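Local structure of cytochrome c2 (Rhodobacter capsulatus, 1C2R) at residues A[54-59]-A[90-95]; A[67-72]-A[107-112]; A[74-79]-A[94-99]. The protein carries electrons with a covalently bound heme c, donating them to the oxidized bacteriochlorophyll in photophosphorylation, and may also serve the respiratory chain. All blocks are in the same frame, centred on the assembly; numbering follows the deposited sequence.

Contact 1. Residues A[54-59]-A[90-95]; sequences KDSIVA and KKAKTG. With HEC (heme c), chain C.
Lys54, Lys93 and Ser56 carry most of this surface contact, in which the start of helix 55-62 meets the 90-95 loop beside a heme propionate. Lys54 sits at the N-cap position and lays its extended chain along the loop, its CD 3.8 Å from the CA of Gly95. Its ammonium end comes within 4.2 Å of that of Lys93, NZ to NZ, where the two side chains cross. Two like charges so close would be expected to repel, an effect that the exposed setting probably eases.

The polar link between the segments is made by Ser56. With OG turned back beside its own backbone N (chi1 -41°), the hydroxyl receives the N-H of Lys93 at 3.1 Å from N to OG, in a rather bent bond of 142°. The Ala92 methyl packs against the same side chain, 3.9 Å from CB to Ser56 OG.

Both segments also grip the heme propionate that carries O1D and O2D. The backbone N of Lys54 reaches O2D at 3.0 Å and that of Gly95 reaches O1D at 2.7 Å, so each carboxylate oxygen takes one main-chain N-H. Water 1 bridges the two segments and the propionate: it accepts from Ile57 N and donates to O1D and, at 2.8 Å, to Lys93 O. The water thus ties the Ile57 amide, in the first helical turn, to the loop and the heme.

Helix 79-87 packs against both segments, Leu87 touching Ser56 at the start of helix 55-62 while Leu83 and Lys84 touch Ala92 in the loop.

Contact 2. Residues A[67-72]-A[107-112]; sequences WTEEDI and VAAYLA. With HEC (heme c), chain C.
Ala108 packs its methyl into the first turn of helix 69-77, joining that helix to the C-terminal helix 104-113 of the cytochrome c fold. Packing is tight here because the partner is so small: CB of Ala108 lies 3.2 Å from the carbonyl O of Glu69. The backbones approach to 5.0 Å between the CA atoms of the same two residues. Deeper in, CG2 of Ile72, the branch set anti to the backbone N, meets Ala108 CB at 4.2 Å and the CD1 methyl of Leu111 at a similar separation. The two Ile72 contacts are wholly apolar, and Leu111 continues inward onto Ile19.

The outer, solvent side is less closely knit. Glu69 sends an extended chain across the neighbouring helix to a partly exposed rim, where its carboxylate has no polar partner across the segments: OE1 lies 3.7 Å from Ala109 CA, and OE2 is turned to the Ala112 methyl. The helix start is secured internally instead: Thr68, the N-cap, accepts the N-H of Asp71 on OG1 at 3.0 Å.

Both segments touch the heme. Val107 places CG1 3.6 Å from the heme methyl CMB, while Trp67, preceding the N-cap, meets the propionate edge-on: its NE1-H points in the ring plane to O1A, 3.0 Å from NE1, in a nearly straight bond of 164°.

Contact 3. Residues A[74-79]-A[94-99]; sequences TYVKDP and TGMAFK. With HEC (heme c), chain C.
Tyr75 and Thr94 are joined through water 2, whose oxygen lies 2.7 Å from Tyr75 OH and 2.5 Å from Thr94 OG1. The same water donates to propionate oxygen O1D of the heme, so three groups hold it in place, and it lies in the plane of the tyrosine ring, at the edge. Thr94 OG1 is held a second time, accepting the N-H of Met96 in an ST turn that shapes the chain just before the iron ligand.

Met96 reaches toward the heme with CG anti to its backbone N (chi1 -177°), then bends at its last torsion; SD binds the heme iron at 2.3 Å, with His17 as the other axial ligand. The 74-79 segment packs along one side of it. The sulfur makes an oblique Met-aromatic contact with Tyr75, 5.0 Å from SD to the ring centroid, while the CE methyl meets Val76 CG2 at 4.0 Å and Pro79 CG slightly further off. Tyr75 CE2 itself lies 3.5 Å from C3A of the porphyrin, so this segment bears on ligand and macrocycle alike.

Pro79 CG sits 3.3 Å from the carbonyl O of Phe98. Toward the surface, Asp78 and Lys99 lie side by side, pointing the same way in a long salt bridge of 3.4 Å between OD1 and NZ, with Lys99 CE at least as near the carboxylate. The other oxygen, OD2, caps Ala81 N.

Asp78 and Pro79 thus form the junction where helix 69-77 gives way to helix 79-87, Val76 pairs by backbone with Leu100, and the methionine loop passes alongside on its way to helix 104-113.

All three contacts border the heme. Contacts 1 and 3 share Thr94 and Gly95, their centres about 11 Å apart, so one loop runs from the propionate grip of contact 1 to the axial methionine of contact 3; Ile57 CD1 packs 4.3 Å from Tyr75 OH between them. Contacts 2 and 3 both use helix 69-77, with centres about 14 Å apart, and meet where Trp67 CH2 lies 3.5 Å from Tyr75 CG. Contacts 1 and 2, about 20 Å apart between centres and on opposite sides of the chain's centre, do not touch, yet each hydrogen-bonds a different propionate, with Tyr53, Arg43 and Gly46 adding further hydrogen bonds to the heme.

Contact 1. Residues A[54-59]-A[90-95]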
loop_
_atom_site.group_PDB
_atom_site.type_symbol
_atom_site.label_atom_id
_atom_site.label_comp_id
_atom_site.label_asym_id
_atom_site.label_seq_id
_atom_site.Cartn_x
_atom_site.Cartn_y
_atom_site.Cartn_z
ATOM N N LYS A 54 12.348 -0.035 2.631
ATOM C CA LYS A 54 13.063 -0.409 3.838
ATOM C C LYS A 54 13.188 -1.900 3.680
ATOM O O LYS A 54 12.470 -2.485 2.878
ATOM C CB LYS A 54 12.426 0.090 5.139
ATOM C CG LYS A 54 13.064 1.432 5.509
ATOM C CD LYS A 54 12.800 1.938 6.925
ATOM C CE LYS A 54 13.528 3.254 7.222
ATOM N NZ LYS A 54 13.186 3.837 8.530
ATOM N N ASP A 55 14.063 -2.519 4.354
ATOM C CA ASP A 55 14.264 -3.928 4.195
ATOM C C ASP A 55 13.150 -4.936 4.413
ATOM O O ASP A 55 12.920 -5.850 3.609
ATOM C CB ASP A 55 15.337 -4.228 5.166
ATOM C CG ASP A 55 16.508 -4.658 4.429
ATOM O OD1 ASP A 55 17.433 -5.255 4.952
ATOM O OD2 ASP A 55 16.433 -4.346 3.158
ATOM N N SER A 56 12.511 -4.787 5.536
ATOM C CA SER A 56 11.467 -5.680 5.929
ATOM C C SER A 56 10.416 -5.915 4.872
ATOM O O SER A 56 10.096 -7.059 4.550
ATOM C CB SER A 56 10.878 -5.273 7.258
ATOM O OG SER A 56 11.917 -4.876 8.135
ATOM N N ILE A 57 9.869 -4.854 4.326
ATOM C CA ILE A 57 8.871 -5.058 3.326
ATOM C C ILE A 57 9.427 -5.770 2.106
ATOM O O ILE A 57 8.717 -6.526 1.463
ATOM C CB ILE A 57 8.166 -3.795 2.960
ATOM C CG1 ILE A 57 6.892 -4.121 2.226
ATOM C CG2 ILE A 57 9.072 -2.920 2.101
ATOM C CD1 ILE A 57 6.131 -2.855 1.895
ATOM N N VAL A 58 10.704 -5.540 1.779
ATOM C CA VAL A 58 11.315 -6.208 0.633
ATOM C C VAL A 58 11.411 -7.758 0.923
ATOM O O VAL A 58 11.229 -8.581 0.025
ATOM C CB VAL A 58 12.681 -5.595 0.296
ATOM C CG1 VAL A 58 13.475 -6.580 -0.537
ATOM C CG2 VAL A 58 12.525 -4.274 -0.457
ATOM N N ALA A 59 11.691 -8.120 2.231
ATOM C CA ALA A 59 11.826 -9.516 2.770
ATOM C C ALA A 59 10.477 -10.248 2.726
ATOM O O ALA A 59 10.381 -11.454 2.451
ATOM C CB ALA A 59 12.432 -9.511 4.178
ATOM N N LYS A 90 10.543 -9.297 15.596
ATOM C CA LYS A 90 10.202 -8.156 16.455
ATOM C C LYS A 90 10.928 -6.902 16.046
ATOM O O LYS A 90 10.587 -5.763 16.387
ATOM C CB LYS A 90 10.631 -8.474 17.880
ATOM C CG LYS A 90 9.526 -8.912 18.859
ATOM C CD LYS A 90 9.960 -8.744 20.343
ATOM C CE LYS A 90 9.060 -9.393 21.420
ATOM N NZ LYS A 90 9.645 -9.366 22.783
ATOM N N LYS A 91 11.943 -7.172 15.317
ATOM C CA LYS A 91 12.799 -6.190 14.835
ATOM C C LYS A 91 12.413 -5.609 13.440
ATOM O O LYS A 91 13.106 -4.718 12.963
ATOM C CB LYS A 91 14.212 -6.721 14.971
ATOM C CG LYS A 91 14.817 -6.486 16.345
ATOM C CD LYS A 91 16.311 -6.774 16.317
ATOM C CE LYS A 91 16.929 -6.911 17.694
ATOM N NZ LYS A 91 18.294 -7.453 17.676
ATOM N N ALA A 92 11.294 -6.093 12.785
ATOM C CA ALA A 92 10.830 -5.586 11.441
ATOM C C ALA A 92 10.470 -4.082 11.506
ATOM O O ALA A 92 9.634 -3.702 12.312
ATOM C CB ALA A 92 9.639 -6.391 10.923
ATOM N N LYS A 93 11.096 -3.224 10.669
ATOM C CA LYS A 93 10.844 -1.759 10.659
ATOM C C LYS A 93 10.036 -1.289 9.404
ATOM O O LYS A 93 10.193 -1.840 8.320
ATOM C CB LYS A 93 12.182 -1.003 10.825
ATOM C CG LYS A 93 12.447 -0.395 12.224
ATOM C CD LYS A 93 13.738 0.470 12.287
ATOM C CE LYS A 93 13.654 1.795 13.076
ATOM N NZ LYS A 93 14.355 2.914 12.415
ATOM N N THR A 94 9.165 -0.290 9.556
ATOM C CA THR A 94 8.402 0.175 8.420
ATOM C C THR A 94 8.905 1.508 8.000
ATOM O O THR A 94 9.348 2.343 8.803
ATOM C CB THR A 94 6.884 0.280 8.673
ATOM O OG1 THR A 94 6.197 0.517 7.449
ATOM C CG2 THR A 94 6.649 1.458 9.604
ATOM N N GLY A 95 8.824 1.698 6.725
ATOM C CA GLY A 95 9.242 2.932 6.179
ATOM C C GLY A 95 8.025 3.831 6.050
ATOM O O GLY A 95 8.145 5.029 5.826
HETATM FE FE HEC C . 1.956 4.108 2.199
HETATM C CHA HEC C . 4.111 1.773 1.323
HETATM C CHB HEC C . -0.596 2.020 1.422
HETATM C CHC HEC C . -0.240 6.475 3.085
HETATM C CHD HEC C . 4.418 6.170 2.934
HETATM N NA HEC C . 1.800 2.302 1.525
HETATM C C1A HEC C . 2.832 1.469 1.237
HETATM C C2A HEC C . 2.338 0.199 0.758
HETATM C C3A HEC C . 1.019 0.230 0.770
HETATM C C4A HEC C . 0.664 1.530 1.244
HETATM C CMA HEC C . 0.052 -0.858 0.372
HETATM C CAA HEC C . 3.211 -0.953 0.347
HETATM C CBA HEC C . 3.577 -0.793 -1.122
HETATM C CGA HEC C . 4.335 -1.940 -1.843
HETATM O O1A HEC C . 4.489 -2.921 -1.171
HETATM O O2A HEC C . 4.694 -1.872 -2.981
HETATM N NB HEC C . 0.019 4.245 2.257
HETATM C C1B HEC C . -0.857 3.258 1.873
HETATM C C2B HEC C . -2.174 3.760 2.038
HETATM C C3B HEC C . -2.036 4.980 2.479
HETATM C C4B HEC C . -0.687 5.284 2.628
HETATM C CMB HEC C . -3.457 2.950 1.749
HETATM C CAB HEC C . -3.102 5.875 2.866
HETATM C CBB HEC C . -4.155 5.553 3.851
HETATM N NC HEC C . 2.034 5.934 2.872
HETATM C C1C HEC C . 1.030 6.825 3.224
HETATM C C2C HEC C . 1.512 8.090 3.697
HETATM C C3C HEC C . 2.825 7.985 3.643
HETATM C C4C HEC C . 3.160 6.647 3.150
HETATM C CMC HEC C . 0.639 9.262 4.138
HETATM C CAC HEC C . 3.838 9.011 4.020
HETATM C CBC HEC C . 4.019 9.644 5.366
HETATM N ND HEC C . 3.914 3.965 2.138
HETATM C C1D HEC C . 4.800 4.961 2.452
HETATM C C2D HEC C . 6.170 4.440 2.249
HETATM C C3D HEC C . 6.040 3.220 1.776
HETATM C C4D HEC C . 4.651 2.940 1.730
HETATM C CMD HEC C . 7.451 5.187 2.514
HETATM C CAD HEC C . 7.152 2.275 1.478
HETATM C CBD HEC C . 7.220 1.324 2.702
HETATM C CGD HEC C . 8.555 0.861 3.204
HETATM O O1D HEC C . 8.765 0.415 4.312
HETATM O O2D HEC C . 9.476 0.923 2.361
HETATM O O HOH W 1 9.875 -2.245 5.560
#

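Contact 2. Residues A[67-72]-A[107-112]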
loop_
_atom_site.group_PDB
_atom_site.type_symbol
_atom_site.label_atom_id
_atom_site.label_comp_id
_atom_site.label_asym_id
_atom_site.label_seq_id
_atom_site.Cartn_x
_atom_site.Cartn_y
_atom_site.Cartn_z
ATOM N N TRP A 67 0.112 -8.499 -2.279
ATOM C CA TRP A 67 -0.934 -7.885 -1.542
ATOM C C TRP A 67 -2.343 -8.213 -1.959
ATOM O O TRP A 67 -2.631 -8.442 -3.129
ATOM C CB TRP A 67 -0.834 -6.414 -1.729
ATOM C CG TRP A 67 0.287 -5.789 -1.031
ATOM C CD1 TRP A 67 1.363 -5.249 -1.620
ATOM C CD2 TRP A 67 0.442 -5.588 0.374
ATOM N NE1 TRP A 67 2.198 -4.724 -0.683
ATOM C CE2 TRP A 67 1.663 -4.909 0.556
ATOM C CE3 TRP A 67 -0.313 -5.903 1.483
ATOM C CZ2 TRP A 67 2.151 -4.548 1.815
ATOM C CZ3 TRP A 67 0.165 -5.547 2.729
ATOM C CH2 TRP A 67 1.382 -4.875 2.894
ATOM N N THR A 68 -3.232 -8.189 -0.962
ATOM C CA THR A 68 -4.651 -8.430 -1.147
ATOM C C THR A 68 -5.393 -7.305 -0.542
ATOM O O THR A 68 -4.836 -6.499 0.210
ATOM C CB THR A 68 -5.179 -9.714 -0.510
ATOM O OG1 THR A 68 -5.064 -9.627 0.896
ATOM C CG2 THR A 68 -4.399 -10.906 -1.037
ATOM N N GLU A 69 -6.656 -7.229 -0.839
ATOM C CA GLU A 69 -7.317 -6.136 -0.230
ATOM C C GLU A 69 -7.337 -6.285 1.231
ATOM O O GLU A 69 -7.271 -5.313 1.972
ATOM C CB GLU A 69 -8.749 -5.914 -0.654
ATOM C CG GLU A 69 -8.929 -5.872 -2.142
ATOM C CD GLU A 69 -10.354 -5.643 -2.457
ATOM O OE1 GLU A 69 -11.196 -5.349 -1.617
ATOM O OE2 GLU A 69 -10.602 -5.780 -3.733
ATOM N N GLU A 70 -7.453 -7.494 1.654
ATOM C CA GLU A 70 -7.514 -7.766 3.043
ATOM C C GLU A 70 -6.262 -7.372 3.801
ATOM O O GLU A 70 -6.327 -6.733 4.846
ATOM C CB GLU A 70 -7.841 -9.250 3.197
ATOM C CG GLU A 70 -8.404 -9.642 4.569
ATOM C CD GLU A 70 -7.363 -10.224 5.510
ATOM O OE1 GLU A 70 -6.643 -11.169 5.219
ATOM O OE2 GLU A 70 -7.268 -9.557 6.630
ATOM N N ASP A 71 -5.124 -7.751 3.291
ATOM C CA ASP A 71 -3.916 -7.398 3.973
ATOM C C ASP A 71 -3.677 -5.917 3.845
ATOM O O ASP A 71 -3.220 -5.243 4.773
ATOM C CB ASP A 71 -2.745 -8.143 3.359
ATOM C CG ASP A 71 -3.052 -9.568 3.018
ATOM O OD1 ASP A 71 -2.989 -10.013 1.884
ATOM O OD2 ASP A 71 -3.232 -10.301 4.087
ATOM N N ILE A 72 -3.981 -5.394 2.675
ATOM C CA ILE A 72 -3.772 -3.989 2.537
ATOM C C ILE A 72 -4.512 -3.258 3.661
ATOM O O ILE A 72 -3.930 -2.434 4.361
ATOM C CB ILE A 72 -4.208 -3.451 1.211
ATOM C CG1 ILE A 72 -3.141 -3.814 0.207
ATOM C CG2 ILE A 72 -4.297 -1.934 1.325
ATOM C CD1 ILE A 72 -3.651 -3.830 -1.220
ATOM N N VAL A 107 -10.487 1.875 1.476
ATOM C CA VAL A 107 -9.363 2.337 0.704
ATOM C C VAL A 107 -8.832 1.143 -0.101
ATOM O O VAL A 107 -8.424 1.279 -1.254
ATOM C CB VAL A 107 -8.313 2.998 1.587
ATOM C CG1 VAL A 107 -6.977 3.084 0.861
ATOM C CG2 VAL A 107 -8.794 4.400 1.929
ATOM N N ALA A 108 -8.868 -0.052 0.545
ATOM C CA ALA A 108 -8.422 -1.309 -0.059
ATOM C C ALA A 108 -9.248 -1.595 -1.298
ATOM O O ALA A 108 -8.712 -1.886 -2.366
ATOM C CB ALA A 108 -8.421 -2.472 0.938
ATOM N N ALA A 109 -10.563 -1.487 -1.153
ATOM C CA ALA A 109 -11.459 -1.717 -2.267
ATOM C C ALA A 109 -11.246 -0.708 -3.384
ATOM O O ALA A 109 -11.279 -1.050 -4.559
ATOM C CB ALA A 109 -12.907 -1.684 -1.819
ATOM N N TYR A 110 -11.045 0.529 -3.026
ATOM C CA TYR A 110 -10.835 1.555 -4.004
ATOM C C TYR A 110 -9.629 1.201 -4.868
ATOM O O TYR A 110 -9.634 1.181 -6.110
ATOM C CB TYR A 110 -10.555 2.799 -3.191
ATOM C CG TYR A 110 -10.030 3.884 -4.024
ATOM C CD1 TYR A 110 -10.714 4.284 -5.169
ATOM C CD2 TYR A 110 -8.846 4.536 -3.695
ATOM C CE1 TYR A 110 -10.235 5.317 -5.974
ATOM C CE2 TYR A 110 -8.351 5.573 -4.488
ATOM C CZ TYR A 110 -9.047 5.962 -5.630
ATOM O OH TYR A 110 -8.561 6.978 -6.412
ATOM N N LEU A 111 -8.587 0.901 -4.173
ATOM C CA LEU A 111 -7.394 0.544 -4.854
ATOM C C LEU A 111 -7.620 -0.617 -5.839
ATOM O O LEU A 111 -7.015 -0.657 -6.910
ATOM C CB LEU A 111 -6.273 0.177 -3.863
ATOM C CG LEU A 111 -5.684 1.352 -3.063
ATOM C CD1 LEU A 111 -4.736 0.815 -1.992
ATOM C CD2 LEU A 111 -4.936 2.319 -3.980
ATOM N N ALA A 112 -8.478 -1.572 -5.480
ATOM C CA ALA A 112 -8.714 -2.701 -6.372
ATOM C C ALA A 112 -9.414 -2.283 -7.634
ATOM O O ALA A 112 -9.165 -2.783 -8.734
ATOM C CB ALA A 112 -9.517 -3.788 -5.670
HETATM FE FE HEC C . 1.956 4.108 2.199
HETATM C CHA HEC C . 4.111 1.773 1.323
HETATM C CHB HEC C . -0.596 2.020 1.422
HETATM C CHC HEC C . -0.240 6.475 3.085
HETATM C CHD HEC C . 4.418 6.170 2.934
HETATM N NA HEC C . 1.800 2.302 1.525
HETATM C C1A HEC C . 2.832 1.469 1.237
HETATM C C2A HEC C . 2.338 0.199 0.758
HETATM C C3A HEC C . 1.019 0.230 0.770
HETATM C C4A HEC C . 0.664 1.530 1.244
HETATM C CMA HEC C . 0.052 -0.858 0.372
HETATM C CAA HEC C . 3.211 -0.953 0.347
HETATM C CBA HEC C . 3.577 -0.793 -1.122
HETATM C CGA HEC C . 4.335 -1.940 -1.843
HETATM O O1A HEC C . 4.489 -2.921 -1.171
HETATM O O2A HEC C . 4.694 -1.872 -2.981
HETATM N NB HEC C . 0.019 4.245 2.257
HETATM C C1B HEC C . -0.857 3.258 1.873
HETATM C C2B HEC C . -2.174 3.760 2.038
HETATM C C3B HEC C . -2.036 4.980 2.479
HETATM C C4B HEC C . -0.687 5.284 2.628
HETATM C CMB HEC C . -3.457 2.950 1.749
HETATM C CAB HEC C . -3.102 5.875 2.866
HETATM C CBB HEC C . -4.155 5.553 3.851
HETATM N NC HEC C . 2.034 5.934 2.872
HETATM C C1C HEC C . 1.030 6.825 3.224
HETATM C C2C HEC C . 1.512 8.090 3.697
HETATM C C3C HEC C . 2.825 7.985 3.643
HETATM C C4C HEC C . 3.160 6.647 3.150
HETATM C CMC HEC C . 0.639 9.262 4.138
HETATM C CAC HEC C . 3.838 9.011 4.020
HETATM C CBC HEC C . 4.019 9.644 5.366
HETATM N ND HEC C . 3.914 3.965 2.138
HETATM C C1D HEC C . 4.800 4.961 2.452
HETATM C C2D HEC C . 6.170 4.440 2.249
HETATM C C3D HEC C . 6.040 3.220 1.776
HETATM C C4D HEC C . 4.651 2.940 1.730
HETATM C CMD HEC C . 7.451 5.187 2.514
HETATM C CAD HEC C . 7.152 2.275 1.478
HETATM C CBD HEC C . 7.220 1.324 2.702
HETATM C CGD HEC C . 8.555 0.861 3.204
HETATM O O1D HEC C . 8.765 0.415 4.312
HETATM O O2D HEC C . 9.476 0.923 2.361
#

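Contact 3. Residues A[74-79]-A[94-99]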
loop_
_atom_site.group_PDB
_atom_site.type_symbol
_atom_site.label_atom_id
_atom_site.label_comp_id
_atom_site.label_asym_id
_atom_site.label_seq_id
_atom_site.Cartn_x
_atom_site.Cartn_y
_atom_site.Cartn_z
ATOM N N THR A 74 -5.430 -4.271 6.518
ATOM C CA THR A 74 -4.768 -4.461 7.823
ATOM C C THR A 74 -3.461 -3.693 7.953
ATOM O O THR A 74 -3.249 -2.958 8.908
ATOM C CB THR A 74 -4.485 -5.940 8.143
ATOM O OG1 THR A 74 -5.664 -6.692 7.999
ATOM C CG2 THR A 74 -3.922 -6.110 9.560
ATOM N N TYR A 75 -2.574 -3.874 7.015
ATOM C CA TYR A 75 -1.308 -3.189 7.061
ATOM C C TYR A 75 -1.461 -1.703 7.311
ATOM O O TYR A 75 -0.778 -1.111 8.144
ATOM C CB TYR A 75 -0.684 -3.406 5.700
ATOM C CG TYR A 75 0.473 -2.539 5.321
ATOM C CD1 TYR A 75 1.759 -2.832 5.787
ATOM C CD2 TYR A 75 0.291 -1.467 4.452
ATOM C CE1 TYR A 75 2.874 -2.074 5.440
ATOM C CE2 TYR A 75 1.397 -0.700 4.099
ATOM C CZ TYR A 75 2.675 -0.996 4.584
ATOM O OH TYR A 75 3.738 -0.215 4.214
ATOM N N VAL A 76 -2.364 -1.117 6.564
ATOM C CA VAL A 76 -2.647 0.291 6.629
ATOM C C VAL A 76 -2.913 0.865 8.030
ATOM O O VAL A 76 -2.499 1.980 8.340
ATOM C CB VAL A 76 -3.573 0.696 5.480
ATOM C CG1 VAL A 76 -4.511 1.846 5.813
ATOM C CG2 VAL A 76 -2.716 1.090 4.294
ATOM N N LYS A 77 -3.585 0.081 8.869
ATOM C CA LYS A 77 -3.919 0.445 10.238
ATOM C C LYS A 77 -2.666 0.548 11.137
ATOM O O LYS A 77 -2.617 1.378 12.038
ATOM C CB LYS A 77 -4.842 -0.611 10.827
ATOM C CG LYS A 77 -6.305 -0.504 10.411
ATOM C CD LYS A 77 -7.137 -1.672 10.966
ATOM C CE LYS A 77 -8.427 -2.008 10.186
ATOM N NZ LYS A 77 -8.601 -3.443 9.837
ATOM N N ASP A 78 -1.662 -0.323 10.892
ATOM C CA ASP A 78 -0.379 -0.385 11.639
ATOM C C ASP A 78 0.619 -1.176 10.821
ATOM O O ASP A 78 0.773 -2.393 10.945
ATOM C CB ASP A 78 -0.522 -0.954 13.074
ATOM C CG ASP A 78 0.657 -0.746 14.014
ATOM O OD1 ASP A 78 0.514 -0.606 15.218
ATOM O OD2 ASP A 78 1.824 -0.764 13.418
ATOM N N PRO A 79 1.279 -0.468 9.972
ATOM C CA PRO A 79 2.239 -1.078 9.105
ATOM C C PRO A 79 3.323 -1.889 9.747
ATOM O O PRO A 79 3.643 -3.001 9.315
ATOM C CB PRO A 79 2.838 0.072 8.311
ATOM C CG PRO A 79 1.853 1.237 8.397
ATOM C CD PRO A 79 0.863 0.881 9.489
ATOM N N THR A 94 9.165 -0.290 9.556
ATOM C CA THR A 94 8.402 0.175 8.420
ATOM C C THR A 94 8.905 1.508 8.000
ATOM O O THR A 94 9.348 2.343 8.803
ATOM C CB THR A 94 6.884 0.280 8.673
ATOM O OG1 THR A 94 6.197 0.517 7.449
ATOM C CG2 THR A 94 6.649 1.458 9.604
ATOM N N GLY A 95 8.824 1.698 6.725
ATOM C CA GLY A 95 9.242 2.932 6.179
ATOM C C GLY A 95 8.025 3.831 6.050
ATOM O O GLY A 95 8.145 5.029 5.826
ATOM N N MET A 96 6.833 3.238 6.183
ATOM C CA MET A 96 5.595 3.997 6.078
ATOM C C MET A 96 5.246 4.599 7.417
ATOM O O MET A 96 4.842 3.900 8.342
ATOM C CB MET A 96 4.444 3.163 5.513
ATOM C CG MET A 96 3.177 3.966 5.325
ATOM S SD MET A 96 2.016 3.117 4.231
ATOM C CE MET A 96 0.463 3.388 5.112
ATOM N N ALA A 97 5.413 5.905 7.523
ATOM C CA ALA A 97 5.146 6.593 8.769
ATOM C C ALA A 97 3.742 7.131 8.988
ATOM O O ALA A 97 3.579 8.328 9.259
ATOM C CB ALA A 97 6.171 7.685 8.969
ATOM N N PHE A 98 2.749 6.253 8.895
ATOM C CA PHE A 98 1.377 6.639 9.087
ATOM C C PHE A 98 0.545 5.441 9.433
ATOM O O PHE A 98 0.763 4.351 8.917
ATOM C CB PHE A 98 0.856 7.302 7.820
ATOM C CG PHE A 98 -0.580 7.707 7.875
ATOM C CD1 PHE A 98 -0.983 8.823 8.603
ATOM C CD2 PHE A 98 -1.534 6.979 7.164
ATOM C CE1 PHE A 98 -2.327 9.188 8.624
ATOM C CE2 PHE A 98 -2.881 7.330 7.170
ATOM C CZ PHE A 98 -3.269 8.446 7.909
ATOM N N LYS A 99 -0.398 5.639 10.302
ATOM C CA LYS A 99 -1.259 4.572 10.682
ATOM C C LYS A 99 -2.619 5.134 10.424
ATOM O O LYS A 99 -2.926 6.231 10.873
ATOM C CB LYS A 99 -1.054 4.156 12.123
ATOM C CG LYS A 99 0.384 3.755 12.414
ATOM C CD LYS A 99 0.650 3.614 13.919
ATOM C CE LYS A 99 1.434 2.356 14.338
ATOM N NZ LYS A 99 1.928 2.410 15.730
HETATM FE FE HEC C . 1.956 4.108 2.199
HETATM C CHA HEC C . 4.111 1.773 1.323
HETATM C CHB HEC C . -0.596 2.020 1.422
HETATM C CHC HEC C . -0.240 6.475 3.085
HETATM C CHD HEC C . 4.418 6.170 2.934
HETATM N NA HEC C . 1.800 2.302 1.525
HETATM C C1A HEC C . 2.832 1.469 1.237
HETATM C C2A HEC C . 2.338 0.199 0.758
HETATM C C3A HEC C . 1.019 0.230 0.770
HETATM C C4A HEC C . 0.664 1.530 1.244
HETATM C CMA HEC C . 0.052 -0.858 0.372
HETATM C CAA HEC C . 3.211 -0.953 0.347
HETATM C CBA HEC C . 3.577 -0.793 -1.122
HETATM C CGA HEC C . 4.335 -1.940 -1.843
HETATM O O1A HEC C . 4.489 -2.921 -1.171
HETATM O O2A HEC C . 4.694 -1.872 -2.981
HETATM N NB HEC C . 0.019 4.245 2.257
HETATM C C1B HEC C . -0.857 3.258 1.873
HETATM C C2B HEC C . -2.174 3.760 2.038
HETATM C C3B HEC C . -2.036 4.980 2.479
HETATM C C4B HEC C . -0.687 5.284 2.628
HETATM C CMB HEC C . -3.457 2.950 1.749
HETATM C CAB HEC C . -3.102 5.875 2.866
HETATM C CBB HEC C . -4.155 5.553 3.851
HETATM N NC HEC C . 2.034 5.934 2.872
HETATM C C1C HEC C . 1.030 6.825 3.224
HETATM C C2C HEC C . 1.512 8.090 3.697
HETATM C C3C HEC C . 2.825 7.985 3.643
HETATM C C4C HEC C . 3.160 6.647 3.150
HETATM C CMC HEC C . 0.639 9.262 4.138
HETATM C CAC HEC C . 3.838 9.011 4.020
HETATM C CBC HEC C . 4.019 9.644 5.366
HETATM N ND HEC C . 3.914 3.965 2.138
HETATM C C1D HEC C . 4.800 4.961 2.452
HETATM C C2D HEC C . 6.170 4.440 2.249
HETATM C C3D HEC C . 6.040 3.220 1.776
HETATM C C4D HEC C . 4.651 2.940 1.730
HETATM C CMD HEC C . 7.451 5.187 2.514
HETATM C CAD HEC C . 7.152 2.275 1.478
HETATM C CBD HEC C . 7.220 1.324 2.702
HETATM C CGD HEC C . 8.555 0.861 3.204
HETATM O O1D HEC C . 8.765 0.415 4.312
HETATM O O2D HEC C . 9.476 0.923 2.361
HETATM O O HOH W 2 6.124 -0.676 5.271
#